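Local coordinates for protein diaminopimelate decarboxylase (Aquifex aeolicus, PDB 2P3E) that probably catalyses the decarboxylation of meso-diaminopimelate to L-lysine with the help of pyridoxal 5'-phosphate, the last step of lysine biosynthesis, at residues E197-H202 and I236-I241. Numbering follows the deposited sequence.
Sequences EIVGIH and IKYLDI
The carbonyl oxygen of V199 is gripped by two successive amides: Y238 N at 2.9 Å, nearly in line with the C=O bond, and K237 N in a weak, bent bond. From here two neighbouring parallel strands of the pyridoxal-binding TIM-type barrel run together, joined in a beta-alpha-beta crossover through helix 214-231. I201 bonds to the residues flanking L239, its N to Y238 O (3.1 Å) and its O to D240 N (3.0 Å). On the face shared by I201 and L239, the two side chains lie alongside each other, CD1 of I201 meeting CD2 of L239 at 3.7 Å, while the I236 side chain crosses that of I201 at about a right angle, CG2 against CG1. On the face of Y238, H202 and D240, V199 CG2 comes to the edge of the Y238 ring, in its plane; H202 and D240 probably lie near the cofactor site. With CG anti to the backbone N (chi1 177°), the H202 ring lies beside the D240 carboxylate, their planes 68° apart. H202 NE2 hydrogen-bonds E279 OE1, from a probable cofactor-binding residue, and D240 OD1 accepts a hydrogen bond from G242 N. An alanine in place of D240 is likely to open a gap beside the imidazole and leave G242 N without this acceptor. At the ring's edge, in its plane, D240 OD1 lies 3.4 Å from H202 CD2.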
loop_
_atom_site.group_PDB
_atom_site.type_symbol
_atom_site.label_atom_id
_atom_site.label_comp_id
_atom_site.label_asym_id
_atom_site.label_seq_id
_atom_site.Cartn_x
_atom_site.Cartn_y
_atom_site.Cartn_z
ATOM N N GLU B 197 16.218 27.077 18.575
ATOM C CA GLU B 197 17.513 26.858 19.174
ATOM C C GLU B 197 18.268 25.849 18.302
ATOM O O GLU B 197 17.881 24.664 18.213
ATOM C CB GLU B 197 17.320 26.317 20.582
ATOM C CG GLU B 197 18.604 26.140 21.358
ATOM C CD GLU B 197 18.367 25.490 22.704
ATOM O OE1 GLU B 197 17.186 25.437 23.144
ATOM O OE2 GLU B 197 19.362 25.032 23.317
ATOM N N ILE B 198 19.336 26.321 17.662
ATOM C CA ILE B 198 20.180 25.466 16.816
ATOM C C ILE B 198 21.045 24.549 17.664
ATOM O O ILE B 198 21.923 25.025 18.392
ATOM C CB ILE B 198 21.090 26.320 15.910
ATOM C CG1 ILE B 198 20.231 27.179 14.982
ATOM C CG2 ILE B 198 22.082 25.424 15.136
ATOM C CD1 ILE B 198 21.003 28.313 14.297
ATOM N N VAL B 199 20.801 23.245 17.581
ATOM C CA VAL B 199 21.508 22.263 18.426
ATOM C C VAL B 199 22.181 21.110 17.665
ATOM O O VAL B 199 22.942 20.337 18.254
ATOM C CB VAL B 199 20.593 21.620 19.521
ATOM C CG1 VAL B 199 20.016 22.690 20.487
ATOM C CG2 VAL B 199 19.473 20.791 18.897
ATOM N N GLY B 200 21.889 20.976 16.379
ATOM C CA GLY B 200 22.369 19.804 15.670
ATOM C C GLY B 200 22.686 19.937 14.205
ATOM O O GLY B 200 22.454 20.976 13.588
ATOM N N ILE B 201 23.230 18.848 13.666
ATOM C CA ILE B 201 23.397 18.644 12.228
ATOM C C ILE B 201 22.871 17.246 11.962
ATOM O O ILE B 201 23.090 16.343 12.772
ATOM C CB ILE B 201 24.894 18.690 11.778
ATOM C CG1 ILE B 201 25.540 20.031 12.143
ATOM C CG2 ILE B 201 25.028 18.331 10.270
ATOM C CD1 ILE B 201 27.059 20.035 12.035
ATOM N N HIS B 202 22.179 17.071 10.841
ATOM C CA HIS B 202 21.629 15.758 10.493
ATOM C C HIS B 202 22.046 15.352 9.083
ATOM O O HIS B 202 22.050 16.183 8.162
ATOM C CB HIS B 202 20.094 15.770 10.599
ATOM C CG HIS B 202 19.439 14.480 10.187
ATOM N ND1 HIS B 202 18.486 14.315 9.224
ATOM C CD2 HIS B 202 19.648 13.238 10.723
ATOM C CE1 HIS B 202 18.146 13.005 9.181
ATOM N NE2 HIS B 202 18.850 12.353 10.091
ATOM N N ILE B 236 26.784 23.200 18.591
ATOM C CA ILE B 236 26.266 21.963 18.021
ATOM C C ILE B 236 26.433 20.849 19.043
ATOM O O ILE B 236 27.529 20.292 19.213
ATOM C CB ILE B 236 26.934 21.623 16.641
ATOM C CG1 ILE B 236 26.841 22.793 15.645
ATOM C CG2 ILE B 236 26.337 20.347 16.017
ATOM C CD1 ILE B 236 25.413 23.348 15.364
ATOM N N LYS B 237 25.328 20.536 19.724
ATOM C CA LYS B 237 25.303 19.507 20.758
ATOM C C LYS B 237 25.162 18.092 20.188
ATOM O O LYS B 237 25.656 17.138 20.795
ATOM C CB LYS B 237 24.159 19.780 21.741
ATOM C CG LYS B 237 24.245 21.111 22.466
ATOM C CD LYS B 237 22.930 21.370 23.222
ATOM C CE LYS B 237 22.919 22.740 23.913
ATOM N NZ LYS B 237 23.973 22.844 24.963
ATOM N N TYR B 238 24.504 17.968 19.022
ATOM C CA TYR B 238 24.167 16.652 18.426
ATOM C C TYR B 238 24.579 16.513 16.961
ATOM O O TYR B 238 24.402 17.423 16.162
ATOM C CB TYR B 238 22.662 16.341 18.540
ATOM C CG TYR B 238 22.143 16.563 19.936
ATOM C CD1 TYR B 238 22.380 15.627 20.954
ATOM C CD2 TYR B 238 21.441 17.712 20.246
ATOM C CE1 TYR B 238 21.920 15.848 22.263
ATOM C CE2 TYR B 238 20.972 17.939 21.536
ATOM C CZ TYR B 238 21.232 17.014 22.535
ATOM O OH TYR B 238 20.765 17.278 23.808
ATOM N N LEU B 239 25.127 15.355 16.641
ATOM C CA LEU B 239 25.396 14.972 15.266
ATOM C C LEU B 239 24.629 13.693 15.016
ATOM O O LEU B 239 24.996 12.621 15.502
ATOM C CB LEU B 239 26.885 14.747 15.027
ATOM C CG LEU B 239 27.794 15.970 15.196
ATOM C CD1 LEU B 239 29.241 15.572 14.901
ATOM C CD2 LEU B 239 27.346 17.149 14.318
ATOM N N ASP B 240 23.535 13.838 14.283
ATOM C CA ASP B 240 22.656 12.732 13.952
ATOM C C ASP B 240 23.069 12.219 12.561
ATOM O O ASP B 240 22.802 12.865 11.550
ATOM C CB ASP B 240 21.194 13.231 13.984
ATOM C CG ASP B 240 20.180 12.125 13.751
ATOM O OD1 ASP B 240 20.534 11.072 13.178
ATOM O OD2 ASP B 240 19.009 12.336 14.132
ATOM N N ILE B 241 23.708 11.051 12.526
ATOM C CA ILE B 241 24.294 10.560 11.288
ATOM C C ILE B 241 23.392 9.553 10.564
ATOM O O ILE B 241 23.808 8.916 9.603
ATOM C CB ILE B 241 25.739 10.052 11.491
ATOM C CG1 ILE B 241 25.791 8.926 12.530
ATOM C CG2 ILE B 241 26.627 11.204 11.963
ATOM C CD1 ILE B 241 27.143 8.175 12.566
#